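Local coordinates for uncharacterized protein (Enterococcus faecalis, PDB 4OBI) that is of unknown function but binds a zinc ion and belongs to the NusG domain II family of small beta-rich domains, here from a probably membrane-anchored protein, at residues Thr11-Asn20 / His87-Asp97; Lys42-Glu50 / Glu60-Asp68. All blocks are in the same frame, centred on the assembly; numbering follows the deposited sequence. Where two conformers were deposited one is given.

The two contacts belong to the two antiparallel sheets of one small beta domain, and both are partly buried. Contact 1 pairs the two middle strands of the four-stranded sheet. It is held by a ladder of backbone bonds, with a buried apolar layer and a mixed, mostly polar face that is partly exposed. Contact 2 lies where the three-stranded sheet gives way to the zinc loop. It is smaller, and side-chain amides and carboxylates do much of the work; Asn47 and Asp68 are buried near the metal, while Glu60 and Asn62 are exposed. The contacts meet at His87, whose ND1 is probably hydrogen-bonded to Asn47 OD1, 2.7 Å away. This ties 87-97 to the second shell of the metal site.

Contact 1. Residues Thr11-Asn20 / His87-Asp97; sequences TYQAVLKVDN and HNLFITVEASD
Strands 12-18 and 89-95 pair antiparallel, from Tyr12 opposite Ala95 to Val18 opposite Leu89. They are the middle strands of the four-stranded sheet and join the two ends of the modelled chain. Gln13 with Glu94, Val15 with Thr92 and Lys17 with Phe90 are the hydrogen-bonded pairs. Each makes two backbone bonds; the shortest runs from Val15 N to Thr92 O at 2.7 Å.

One face carries Ala14, Leu16, Val18, Leu89, Ile91 and Val93, all buried. Leu16 CD1 sits between its neighbours, 3.7 Å from Ile91 CG1 and 3.8 Å from Leu89 CG. Val18 CG2 meets Leu89 CD1 at 3.6 Å. Strands of the other sheet pack against this layer: Ile56 meets Ala14 and Ile91, and Tyr39 meets Val18 and Leu89.

The other face is mostly polar. Gln13 and Glu94 both place CG between the backbone N and the carbonyl carbon (chi1 63° and 66°). This brings the two CG atoms into contact. Beyond CG both chains are extended, which carries the amide to the carboxylate. Gln13 NE2 gives a 2.9 Å bond to the anti lone pair of Glu94 OE2, which lies in the amide plane. The carboxylate is turned 39° from that plane. Val15 CG2 packs against the same Glu94 OE2 at 3.4 Å.

Past the ladder, Ser96 OG reaches Thr11 O from above the carbonyl plane, though Ser96 is poorly ordered. At the other end Asn88 and Leu89 both face Cys84, forming a G1 beta bulge. Asn88 O receives Asp19 N and a water that also accepts from Asn20 N. A second water bridges the side chains, 2.9 Å from both Asn20 OD1 and Asn88 ND2.

Contact 2. Residues Lys42-Glu50 / Glu60-Asp68; sequences KDGDYNLIE and EANCADLVD. With ZN (zinc ion), chain C.
Asn62 turns its side chain back onto Tyr46. Its chi1 of 64° sets CG between the backbone N and the carbonyl carbon. CB lies 3.5 Å from Tyr46 CE1. CG follows along the ring, 3.2 Å from Tyr46 CD1, with the amide plane turned 56° from the ring. At the tip the two branches divide. OD1 accepts from Tyr46 N at 2.9 Å, and ND2 donates to Gly44 O at 3.0 Å from above the carbonyl plane. These two bonds fix the rotation of the amide and hold the turn before strand 46-52. The hydroxyl is held as well: Tyr46 OH donates to the anti lone pair of Glu60 OE2 at 2.6 Å.

Next along, Asn47 ND2 bonds to Asp68 OD2 on its syn side, 32° out of the carboxylate plane. Asn47 OD1 is held by His87, so both ends of this amide are engaged. Asp68 OD1 is left to the zinc ion, with Cys63 SG, a water and Cys84 of strand 82-84. The arrangement is an antiparallel beta hairpin running into a four-ligand zinc site, with Asn47 as second shell.

Contact 1. Residues Thr11-Asn20 / His87-Asp97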
ATOM      1  N   THR A  11       9.378   3.291 -15.088  1.00 55.16           N
ATOM      2  CA  THR A  11       8.229   2.531 -14.502  1.00 51.85           C
ATOM      3  C   THR A  11       8.560   2.045 -13.087  1.00 44.15           C
ATOM      4  O   THR A  11       9.680   1.606 -12.815  1.00 43.57           O
ATOM      5  CB  THR A  11       7.813   1.333 -15.391  1.00 56.89           C
ATOM      6  OG1 THR A  11       6.794   0.565 -14.731  1.00 61.03           O
ATOM      7  CG2 THR A  11       9.011   0.430 -15.715  1.00 58.72           C
ATOM      8  N   TYR A  12       7.580   2.127 -12.194  1.00 36.81           N
ATOM      9  CA  TYR A  12       7.804   1.780 -10.800  1.00 32.28           C
ATOM     10  C   TYR A  12       6.872   0.664 -10.366  1.00 29.54           C
ATOM     11  O   TYR A  12       5.939   0.296 -11.078  1.00 30.25           O
ATOM     12  CB  TYR A  12       7.628   3.011  -9.913  1.00 30.99           C
ATOM     13  CG  TYR A  12       8.504   4.172 -10.333  1.00 32.70           C
ATOM     14  CD1 TYR A  12       9.892   4.065 -10.313  1.00 33.99           C
ATOM     15  CD2 TYR A  12       7.946   5.373 -10.750  1.00 34.36           C
ATOM     16  CE1 TYR A  12      10.701   5.121 -10.703  1.00 36.29           C
ATOM     17  CE2 TYR A  12       8.741   6.435 -11.145  1.00 35.75           C
ATOM     18  CZ  TYR A  12      10.118   6.306 -11.116  1.00 37.31           C
ATOM     19  OH  TYR A  12      10.909   7.367 -11.514  1.00 40.95           O
ATOM     20  N   GLN A  13       7.156   0.118  -9.195  1.00 27.48           N
ATOM     21  CA  GLN A  13       6.330  -0.920  -8.613  1.00 26.07           C
ATOM     22  C   GLN A  13       6.179  -0.654  -7.126  1.00 24.02           C
ATOM     23  O   GLN A  13       7.110  -0.157  -6.486  1.00 24.13           O
ATOM     24  CB  GLN A  13       6.953  -2.295  -8.879  1.00 26.87           C
ATOM     25  CG  GLN A  13       8.327  -2.506  -8.249  1.00 26.28           C
ATOM     26  CD  GLN A  13       9.108  -3.642  -8.889  1.00 28.00           C
ATOM     27  OE1 GLN A  13       8.850  -4.033 -10.035  1.00 29.56           O
ATOM     28  NE2 GLN A  13      10.087  -4.160  -8.165  1.00 26.73           N
ATOM     29  N   ALA A  14       4.999  -0.964  -6.587  1.00 22.69           N
ATOM     30  CA  ALA A  14       4.724  -0.824  -5.159  1.00 21.39           C
ATOM     31  C   ALA A  14       4.812  -2.183  -4.488  1.00 20.52           C
ATOM     32  O   ALA A  14       4.250  -3.159  -4.981  1.00 21.61           O
ATOM     33  CB  ALA A  14       3.346  -0.223  -4.933  1.00 21.29           C
ATOM     34  N   VAL A  15       5.518  -2.237  -3.366  1.00 19.49           N
ATOM     35  CA  VAL A  15       5.741  -3.471  -2.630  1.00 19.07           C
ATOM     36  C   VAL A  15       4.973  -3.416  -1.310  1.00 17.85           C
ATOM     37  O   VAL A  15       5.211  -2.541  -0.472  1.00 16.69           O
ATOM     38  CB  VAL A  15       7.252  -3.650  -2.342  1.00 19.97           C
ATOM     39  CG1 VAL A  15       7.520  -4.925  -1.551  1.00 20.91           C
ATOM     40  CG2 VAL A  15       8.038  -3.612  -3.652  1.00 22.31           C
ATOM     41  N   LEU A  16       4.062  -4.367  -1.131  1.00 17.67           N
ATOM     42  CA  LEU A  16       3.251  -4.476   0.070  1.00 17.38           C
ATOM     43  C   LEU A  16       3.806  -5.581   0.953  1.00 17.74           C
ATOM     44  O   LEU A  16       3.892  -6.731   0.531  1.00 19.60           O
ATOM     45  CB  LEU A  16       1.799  -4.788  -0.306  1.00 17.74           C
ATOM     46  CG  LEU A  16       0.830  -5.128   0.831  1.00 18.08           C
ATOM     47  CD1 LEU A  16       0.700  -3.961   1.790  1.00 17.99           C
ATOM     48  CD2 LEU A  16      -0.526  -5.516   0.266  1.00 19.23           C
ATOM     49  N   LYS A  17       4.182  -5.214   2.176  1.00 17.36           N
ATOM     50  CA  LYS A  17       4.782  -6.130   3.123  1.00 19.59           C
ATOM     51  C   LYS A  17       3.952  -6.092   4.393  1.00 19.09           C
ATOM     52  O   LYS A  17       3.595  -5.006   4.868  1.00 18.53           O
ATOM     53  CB  LYS A  17       6.212  -5.691   3.431  1.00 21.82           C
ATOM     54  CG  LYS A  17       6.928  -6.553   4.452  1.00 24.16           C
ATOM     55  CD  LYS A  17       8.416  -6.236   4.511  1.00 26.47           C
ATOM     56  CE  LYS A  17       8.688  -4.888   5.153  1.00 29.32           C
ATOM     57  NZ  LYS A  17      10.151  -4.593   5.217  1.00 32.71           N
ATOM     58  N   VAL A  18       3.619  -7.272   4.915  1.00 19.47           N
ATOM     59  CA  VAL A  18       2.904  -7.384   6.186  1.00 21.17           C
ATOM     60  C   VAL A  18       3.575  -8.461   7.024  1.00 21.48           C
ATOM     61  O   VAL A  18       3.877  -9.547   6.521  1.00 22.19           O
ATOM     62  CB  VAL A  18       1.421  -7.776   6.004  1.00 23.28           C
ATOM     63  CG1 VAL A  18       0.689  -7.741   7.347  1.00 26.53           C
ATOM     64  CG2 VAL A  18       0.747  -6.865   5.001  1.00 23.94           C
ATOM     65  N   ASP A  19       3.808  -8.158   8.298  1.00 22.71           N
ATOM     66  CA  ASP A  19       4.474  -9.082   9.203  1.00 25.47           C
ATOM     67  C   ASP A  19       5.744  -9.636   8.567  1.00 24.53           C
ATOM     68  O   ASP A  19       6.029 -10.839   8.657  1.00 24.48           O
ATOM     69  CB  ASP A  19       3.533 -10.226   9.606  1.00 29.41           C
ATOM     70  CG  ASP A  19       2.319  -9.741  10.388  1.00 35.01           C
ATOM     71  OD1 ASP A  19       2.447  -8.755  11.145  1.00 36.80           O
ATOM     72  OD2 ASP A  19       1.239 -10.361  10.257  1.00 40.80           O
ATOM     73  N   ASN A  20       6.482  -8.740   7.902  1.00 23.63           N
ATOM     74  CA  ASN A  20       7.805  -9.032   7.347  1.00 25.05           C
ATOM     75  C   ASN A  20       7.793  -9.974   6.150  1.00 26.02           C
ATOM     76  O   ASN A  20       8.833 -10.515   5.777  1.00 28.53           O
ATOM     77  CB  ASN A  20       8.738  -9.567   8.433  1.00 26.22           C
ATOM     78  CG  ASN A  20       8.869  -8.616   9.594  1.00 26.87           C
ATOM     79  OD1 ASN A  20       8.317  -8.848  10.683  1.00 27.56           O
ATOM     80  ND2 ASN A  20       9.588  -7.522   9.372  1.00 26.15           N
ATOM     81  N   HIS A  87      -0.640  -2.615  12.351  1.00 18.55           N
ATOM     82  CA  HIS A  87      -0.838  -3.859  11.598  1.00 18.70           C
ATOM     83  C   HIS A  87       0.466  -4.425  11.022  1.00 18.73           C
ATOM     84  O   HIS A  87       0.454  -5.444  10.327  1.00 18.98           O
ATOM     85  CB  HIS A  87      -1.851  -3.642  10.478  1.00 19.13           C
ATOM     86  CG  HIS A  87      -3.227  -3.303  10.966  1.00 19.72           C
ATOM     87  ND1 HIS A  87      -4.246  -2.949  10.111  1.00 19.94           N
ATOM     88  CD2 HIS A  87      -3.746  -3.248  12.215  1.00 20.63           C
ATOM     89  CE1 HIS A  87      -5.337  -2.695  10.812  1.00 20.89           C
ATOM     90  NE2 HIS A  87      -5.062  -2.874  12.092  1.00 21.62           N
ATOM     91  N   ASN A  88       1.586  -3.767  11.322  1.00 19.39           N
ATOM     92  CA  ASN A  88       2.900  -4.158  10.811  1.00 20.00           C
ATOM     93  C   ASN A  88       2.911  -4.277   9.277  1.00 18.94           C
ATOM     94  O   ASN A  88       3.430  -5.249   8.713  1.00 18.56           O
ATOM     95  CB  ASN A  88       3.351  -5.466  11.459  1.00 22.52           C
ATOM     96  CG  ASN A  88       4.858  -5.611  11.493  1.00 25.43           C
ATOM     97  OD1 ASN A  88       5.592  -4.649  11.264  1.00 26.50           O
ATOM     98  ND2 ASN A  88       5.330  -6.812  11.800  1.00 26.31           N
ATOM     99  N   LEU A  89       2.323  -3.277   8.631  1.00 17.92           N
ATOM    100  CA  LEU A  89       2.116  -3.255   7.191  1.00 18.00           C
ATOM    101  C   LEU A  89       2.794  -2.031   6.572  1.00 18.17           C
ATOM    102  O   LEU A  89       2.703  -0.926   7.117  1.00 18.15           O
ATOM    103  CB  LEU A  89       0.624  -3.237   6.886  1.00 18.79           C
ATOM    104  CG  LEU A  89       0.177  -3.066   5.421  1.00 18.98           C
ATOM    105  CD1 LEU A  89      -1.143  -3.791   5.199  1.00 21.65           C
ATOM    106  CD2 LEU A  89       0.050  -1.615   4.968  1.00 19.59           C
ATOM    107  N   PHE A  90       3.453  -2.231   5.427  1.00 17.47           N
ATOM    108  CA  PHE A  90       4.233  -1.187   4.767  1.00 17.19           C
ATOM    109  C   PHE A  90       4.039  -1.263   3.257  1.00 16.80           C
ATOM    110  O   PHE A  90       3.939  -2.353   2.696  1.00 16.63           O
ATOM    111  CB  PHE A  90       5.727  -1.335   5.094  1.00 19.11           C
ATOM    112  CG  PHE A  90       6.025  -1.241   6.557  1.00 20.03           C
ATOM    113  CD1 PHE A  90       5.950  -2.364   7.362  1.00 20.56           C
ATOM    114  CD2 PHE A  90       6.335  -0.018   7.138  1.00 21.17           C
ATOM    115  CE1 PHE A  90       6.184  -2.273   8.717  1.00 21.94           C
ATOM    116  CE2 PHE A  90       6.573   0.077   8.496  1.00 22.64           C
ATOM    117  CZ  PHE A  90       6.505  -1.057   9.285  1.00 22.25           C
ATOM    118  N   ILE A  91       3.958  -0.105   2.620  1.00 17.02           N
ATOM    119  CA  ILE A  91       3.956  -0.025   1.169  1.00 18.03           C
ATOM    120  C   ILE A  91       5.064   0.924   0.744  1.00 18.75           C
ATOM    121  O   ILE A  91       5.072   2.089   1.145  1.00 20.03           O
ATOM    122  CB  ILE A  91       2.632   0.510   0.609  1.00 18.84           C
ATOM    123  CG1 ILE A  91       1.458  -0.384   1.025  1.00 19.66           C
ATOM    124  CG2 ILE A  91       2.725   0.636  -0.908  1.00 20.31           C
ATOM    125  CD1 ILE A  91       0.106   0.244   0.760  1.00 20.85           C
ATOM    126  N   THR A  92       6.002   0.407  -0.047  1.00 19.17           N
ATOM    127  CA  THR A  92       7.072   1.239  -0.596  0.50 20.80           C
ATOM    128  C   THR A  92       7.048   1.157  -2.112  1.00 21.43           C
ATOM    129  O   THR A  92       6.610   0.167  -2.697  1.00 22.94           O
ATOM    130  CB  THR A  92       8.469   0.855  -0.047  0.50 22.87           C
ATOM    131  OG1 THR A  92       9.408   1.900  -0.332  0.50 23.33           O
ATOM    132  CG2 THR A  92       8.978  -0.442  -0.651  0.50 24.15           C
ATOM    133  N   VAL A  93       7.481   2.234  -2.755  1.00 21.07           N
ATOM    134  CA  VAL A  93       7.599   2.267  -4.205  1.00 21.50           C
ATOM    135  C   VAL A  93       9.078   2.097  -4.553  1.00 21.69           C
ATOM    136  O   VAL A  93       9.958   2.599  -3.837  1.00 21.34           O
ATOM    137  CB  VAL A  93       7.041   3.591  -4.784  1.00 22.11           C
ATOM    138  CG1 VAL A  93       7.375   3.730  -6.262  1.00 23.41           C
ATOM    139  CG2 VAL A  93       5.540   3.666  -4.565  1.00 22.06           C
ATOM    140  N   GLU A  94       9.353   1.366  -5.629  1.00 23.01           N
ATOM    141  CA  GLU A  94      10.731   1.119  -6.061  1.00 24.98           C
ATOM    142  C   GLU A  94      10.798   0.963  -7.577  1.00 26.68           C
ATOM    143  O   GLU A  94       9.782   0.719  -8.217  1.00 25.52           O
ATOM    144  CB  GLU A  94      11.301  -0.120  -5.358  1.00 25.43           C
ATOM    145  CG  GLU A  94      10.616  -1.429  -5.732  1.00 25.94           C
ATOM    146  CD  GLU A  94      11.106  -2.629  -4.925  1.00 27.30           C
ATOM    147  OE1 GLU A  94      11.674  -2.460  -3.817  1.00 26.26           O
ATOM    148  OE2 GLU A  94      10.911  -3.763  -5.413  1.00 27.28           O
ATOM    149  N   ALA A  95      11.994   1.109  -8.147  1.00 30.15           N
ATOM    150  CA  ALA A  95      12.172   0.937  -9.586  1.00 35.13           C
ATOM    151  C   ALA A  95      12.045  -0.535  -9.962  1.00 41.02           C
ATOM    152  O   ALA A  95      12.256  -1.418  -9.133  1.00 40.80           O
ATOM    153  CB  ALA A  95      13.518   1.486 -10.032  1.00 36.18           C
ATOM    154  N   SER A  96      11.709  -0.792 -11.223  1.00 49.73           N
ATOM    155  CA  SER A  96      11.599  -2.162 -11.736  1.00 58.56           C
ATOM    156  C   SER A  96      12.957  -2.890 -11.813  1.00 65.50           C
ATOM    157  O   SER A  96      13.030  -4.017 -12.301  1.00 68.21           O
ATOM    158  CB  SER A  96      10.899  -2.154 -13.099  1.00 62.34           C
ATOM    159  OG  SER A  96       9.586  -1.623 -12.973  1.00 61.22           O
ATOM    160  N   ASP A  97      14.016  -2.223 -11.345  1.00 74.37           N
ATOM    161  CA  ASP A  97      15.324  -2.831 -11.054  1.00 78.82           C
ATOM    162  C   ASP A  97      16.052  -3.300 -12.304  1.00 79.49           C
ATOM    163  O   ASP A  97      17.091  -2.747 -12.662  1.00 83.66           O
ATOM    164  CB  ASP A  97      15.194  -3.978 -10.036  1.00 80.80           C
ATOM    165  CG  ASP A  97      14.724  -3.503  -8.659  1.00 85.75           C
ATOM    166  OD1 ASP A  97      14.807  -2.290  -8.366  1.00 96.09           O
ATOM    167  OD2 ASP A  97      14.280  -4.350  -7.856  1.00 87.17           O
TER
HETATM  168  O   HOH W   1       6.144  -5.857   7.831  1.00 20.62           O
HETATM  169  O   HOH W   2       7.966  -7.062  12.989  1.00 30.71           O

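Contact 2. Residues Lys42-Glu50 / Glu60-Asp68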
ATOM      1  N   LYS A  42      -6.840 -12.751  10.090  1.00 37.08           N
ATOM      2  CA  LYS A  42      -7.829 -13.579  10.767  1.00 40.35           C
ATOM      3  C   LYS A  42      -8.426 -12.866  11.984  1.00 41.55           C
ATOM      4  O   LYS A  42      -9.601 -13.058  12.294  1.00 44.58           O
ATOM      5  CB  LYS A  42      -7.205 -14.914  11.203  1.00 43.46           C
ATOM      6  N   ASP A  43      -7.618 -12.041  12.652  1.00 40.94           N
ATOM      7  CA  ASP A  43      -8.070 -11.263  13.815  1.00 41.71           C
ATOM      8  C   ASP A  43      -8.957 -10.058  13.466  1.00 39.63           C
ATOM      9  O   ASP A  43      -9.446  -9.376  14.365  1.00 40.18           O
ATOM     10  CB  ASP A  43      -6.877 -10.813  14.690  1.00 43.90           C
ATOM     11  CG  ASP A  43      -5.938  -9.833  13.986  1.00 44.25           C
ATOM     12  OD1 ASP A  43      -6.358  -9.154  13.027  1.00 43.45           O
ATOM     13  OD2 ASP A  43      -4.760  -9.740  14.404  1.00 45.83           O
ATOM     14  N   GLY A  44      -9.155  -9.788  12.179  1.00 36.45           N
ATOM     15  CA  GLY A  44     -10.054  -8.717  11.752  1.00 34.32           C
ATOM     16  C   GLY A  44      -9.352  -7.428  11.368  1.00 31.70           C
ATOM     17  O   GLY A  44      -9.954  -6.557  10.751  1.00 30.74           O
ATOM     18  N   ASP A  45      -8.081  -7.296  11.729  1.00 29.83           N
ATOM     19  CA  ASP A  45      -7.306  -6.134  11.311  1.00 27.94           C
ATOM     20  C   ASP A  45      -7.255  -6.105   9.795  1.00 25.70           C
ATOM     21  O   ASP A  45      -7.019  -7.134   9.169  1.00 25.13           O
ATOM     22  CB  ASP A  45      -5.898  -6.187  11.890  1.00 29.06           C
ATOM     23  CG  ASP A  45      -5.874  -5.901  13.378  1.00 30.98           C
ATOM     24  OD1 ASP A  45      -6.948  -5.648  13.978  1.00 32.34           O
ATOM     25  OD2 ASP A  45      -4.771  -5.922  13.951  1.00 35.22           O
ATOM     26  N   TYR A  46      -7.523  -4.938   9.208  1.00 24.43           N
ATOM     27  CA  TYR A  46      -7.518  -4.818   7.762  1.00 23.47           C
ATOM     28  C   TYR A  46      -7.039  -3.463   7.276  1.00 21.45           C
ATOM     29  O   TYR A  46      -7.091  -2.462   7.999  1.00 20.04           O
ATOM     30  CB  TYR A  46      -8.902  -5.129   7.178  1.00 26.18           C
ATOM     31  CG  TYR A  46      -9.879  -3.981   7.199  1.00 27.12           C
ATOM     32  CD1 TYR A  46     -10.645  -3.730   8.323  1.00 30.13           C
ATOM     33  CD2 TYR A  46     -10.051  -3.162   6.091  1.00 27.03           C
ATOM     34  CE1 TYR A  46     -11.553  -2.682   8.353  1.00 32.83           C
ATOM     35  CE2 TYR A  46     -10.949  -2.106   6.107  1.00 29.10           C
ATOM     36  CZ  TYR A  46     -11.696  -1.866   7.245  1.00 32.58           C
ATOM     37  OH  TYR A  46     -12.603  -0.822   7.282  1.00 36.40           O
ATOM     38  N   ASN A  47      -6.544  -3.472   6.042  1.00 20.01           N
ATOM     39  CA  ASN A  47      -6.148  -2.287   5.316  1.00 19.13           C
ATOM     40  C   ASN A  47      -6.548  -2.514   3.882  1.00 19.78           C
ATOM     41  O   ASN A  47      -6.238  -3.564   3.304  1.00 20.33           O
ATOM     42  CB  ASN A  47      -4.644  -2.075   5.359  1.00 19.17           C
ATOM     43  CG  ASN A  47      -4.112  -2.004   6.763  1.00 18.49           C
ATOM     44  OD1 ASN A  47      -3.988  -3.018   7.434  1.00 19.84           O
ATOM     45  ND2 ASN A  47      -3.784  -0.803   7.211  1.00 18.67           N
ATOM     46  N   LEU A  48      -7.249  -1.545   3.316  1.00 20.81           N
ATOM     47  CA  LEU A  48      -7.695  -1.634   1.938  1.00 22.02           C
ATOM     48  C   LEU A  48      -6.775  -0.807   1.052  1.00 22.44           C
ATOM     49  O   LEU A  48      -6.721   0.414   1.170  1.00 21.49           O
ATOM     50  CB  LEU A  48      -9.138  -1.158   1.816  1.00 24.13           C
ATOM     51  CG  LEU A  48      -9.763  -1.321   0.435  1.00 26.07           C
ATOM     52  CD1 LEU A  48      -9.879  -2.793   0.063  1.00 26.94           C
ATOM     53  CD2 LEU A  48     -11.123  -0.645   0.408  1.00 28.12           C
ATOM     54  N   ILE A  49      -6.053  -1.491   0.168  1.00 22.91           N
ATOM     55  CA  ILE A  49      -5.134  -0.842  -0.757  1.00 23.82           C
ATOM     56  C   ILE A  49      -5.912  -0.435  -2.014  1.00 24.84           C
ATOM     57  O   ILE A  49      -6.778  -1.180  -2.504  1.00 26.67           O
ATOM     58  CB  ILE A  49      -3.935  -1.766  -1.110  1.00 24.30           C
ATOM     59  CG1 ILE A  49      -2.929  -1.853   0.053  1.00 24.79           C
ATOM     60  CG2 ILE A  49      -3.195  -1.273  -2.338  1.00 24.35           C
ATOM     61  CD1 ILE A  49      -3.465  -2.409   1.344  1.00 25.77           C
ATOM     62  N   GLU A  50      -5.618   0.759  -2.521  1.00 23.42           N
ATOM     63  CA  GLU A  50      -6.197   1.228  -3.772  1.00 24.87           C
ATOM     64  C   GLU A  50      -5.075   1.622  -4.714  1.00 24.91           C
ATOM     65  O   GLU A  50      -4.244   2.454  -4.374  1.00 23.86           O
ATOM     66  CB  GLU A  50      -7.103   2.425  -3.524  1.00 25.72           C
ATOM     67  CG  GLU A  50      -7.896   2.862  -4.748  1.00 28.03           C
ATOM     68  CD  GLU A  50      -8.702   4.119  -4.500  1.00 29.93           C
ATOM     69  OE1 GLU A  50      -8.648   4.660  -3.382  1.00 29.09           O
ATOM     70  OE2 GLU A  50      -9.394   4.578  -5.431  1.00 32.72           O
ATOM     71  N   GLU A  60      -8.698   2.726   3.221  1.00 22.34           N
ATOM     72  CA  GLU A  60      -9.532   2.457   4.369  1.00 23.93           C
ATOM     73  C   GLU A  60      -8.789   1.474   5.264  1.00 22.54           C
ATOM     74  O   GLU A  60      -8.033   0.633   4.766  1.00 21.48           O
ATOM     75  CB  GLU A  60     -10.871   1.868   3.891  1.00 27.26           C
ATOM     76  CG  GLU A  60     -11.896   1.594   4.977  1.00 30.19           C
ATOM     77  CD  GLU A  60     -13.155   0.926   4.438  1.00 32.38           C
ATOM     78  OE1 GLU A  60     -13.623   1.313   3.345  1.00 33.39           O
ATOM     79  OE2 GLU A  60     -13.686   0.020   5.120  1.00 33.84           O
ATOM     80  N   ALA A  61      -8.996   1.582   6.575  1.00 22.79           N
ATOM     81  CA  ALA A  61      -8.387   0.667   7.546  1.00 22.56           C
ATOM     82  C   ALA A  61      -9.109   0.741   8.888  1.00 23.04           C
ATOM     83  O   ALA A  61      -9.912   1.648   9.098  1.00 23.52           O
ATOM     84  CB  ALA A  61      -6.915   1.000   7.729  1.00 21.97           C
ATOM     85  N   ASN A  62      -8.827  -0.203   9.788  1.00 23.10           N
ATOM     86  CA  ASN A  62      -9.422  -0.191  11.141  1.00 24.02           C
ATOM     87  C   ASN A  62      -8.392  -0.198  12.267  1.00 23.69           C
ATOM     88  O   ASN A  62      -8.678  -0.639  13.376  1.00 24.55           O
ATOM     89  CB  ASN A  62     -10.402  -1.346  11.334  1.00 25.57           C
ATOM     90  CG  ASN A  62      -9.734  -2.704  11.250  1.00 25.50           C
ATOM     91  OD1 ASN A  62      -8.547  -2.822  10.931  1.00 22.99           O
ATOM     92  ND2 ASN A  62     -10.504  -3.744  11.526  1.00 26.75           N
ATOM     93  N   CYS A  63      -7.196   0.304  11.972  1.00 22.92           N
ATOM     94  CA  CYS A  63      -6.216   0.574  13.009  1.00 22.57           C
ATOM     95  C   CYS A  63      -6.689   1.763  13.845  1.00 23.28           C
ATOM     96  O   CYS A  63      -7.613   2.473  13.466  1.00 22.79           O
ATOM     97  CB  CYS A  63      -4.862   0.877  12.394  1.00 21.10           C
ATOM     98  SG  CYS A  63      -4.913   2.240  11.220  1.00 21.23           S
ATOM     99  N   ALA A  64      -6.041   1.974  14.984  1.00 22.98           N
ATOM    100  CA  ALA A  64      -6.505   2.973  15.950  1.00 24.28           C
ATOM    101  C   ALA A  64      -6.256   4.431  15.553  1.00 23.83           C
ATOM    102  O   ALA A  64      -6.932   5.317  16.059  1.00 26.02           O
ATOM    103  CB  ALA A  64      -5.889   2.699  17.310  1.00 25.40           C
ATOM    104  N   ASP A  65      -5.291   4.693  14.669  1.00 22.34           N
ATOM    105  CA  ASP A  65      -4.938   6.082  14.323  1.00 22.49           C
ATOM    106  C   ASP A  65      -5.134   6.462  12.857  1.00 21.47           C
ATOM    107  O   ASP A  65      -5.032   7.639  12.504  1.00 22.16           O
ATOM    108  CB  ASP A  65      -3.505   6.395  14.760  1.00 23.26           C
ATOM    109  CG  ASP A  65      -2.470   5.458  14.140  1.00 22.44           C
ATOM    110  OD1 ASP A  65      -2.744   4.842  13.089  1.00 22.04           O
ATOM    111  OD2 ASP A  65      -1.364   5.341  14.719  1.00 23.28           O
ATOM    112  N   LEU A  66      -5.404   5.475  12.003  1.00 20.68           N
ATOM    113  CA  LEU A  66      -5.596   5.693  10.554  1.00 20.04           C
ATOM    114  C   LEU A  66      -4.469   6.498   9.900  1.00 19.35           C
ATOM    115  O   LEU A  66      -4.672   7.165   8.889  1.00 19.13           O
ATOM    116  CB  LEU A  66      -6.957   6.324  10.278  1.00 21.24           C
ATOM    117  CG  LEU A  66      -8.198   5.581  10.776  1.00 22.06           C
ATOM    118  CD1 LEU A  66      -9.469   6.333  10.407  1.00 23.56           C
ATOM    119  CD2 LEU A  66      -8.231   4.158  10.225  1.00 21.72           C
ATOM    120  N   VAL A  67      -3.261   6.400  10.449  1.00 19.40           N
ATOM    121  CA  VAL A  67      -2.136   7.212   9.951  1.00 19.47           C
ATOM    122  C   VAL A  67      -1.839   6.901   8.472  1.00 18.82           C
ATOM    123  O   VAL A  67      -1.620   7.814   7.657  1.00 20.03           O
ATOM    124  CB  VAL A  67      -0.892   7.029  10.853  1.00 20.26           C
ATOM    125  CG1 VAL A  67       0.399   7.404  10.134  1.00 21.16           C
ATOM    126  CG2 VAL A  67      -1.044   7.879  12.103  1.00 22.20           C
ATOM    127  N   ASP A  68      -1.875   5.620   8.125  1.00 18.48           N
ATOM    128  CA  ASP A  68      -1.646   5.178   6.740  1.00 18.52           C
ATOM    129  C   ASP A  68      -2.725   5.693   5.793  1.00 19.08           C
ATOM    130  O   ASP A  68      -2.421   6.135   4.689  1.00 19.97           O
ATOM    131  CB  ASP A  68      -1.486   3.652   6.638  1.00 18.45           C
ATOM    132  CG  ASP A  68      -2.577   2.889   7.354  1.00 19.16           C
ATOM    133  OD1 ASP A  68      -2.855   3.205   8.531  1.00 19.46           O
ATOM    134  OD2 ASP A  68      -3.149   1.966   6.746  1.00 20.03           O
TER
HETATM  135 ZN    ZN C 201      -2.899   2.063  10.196  1.00 19.53          ZN
HETATM  136  O   HOH W   3      -6.858  -2.702  14.201  1.00 26.10           O
HETATM  137  O   HOH W   4      -1.760   3.290  11.250  1.00 20.09           O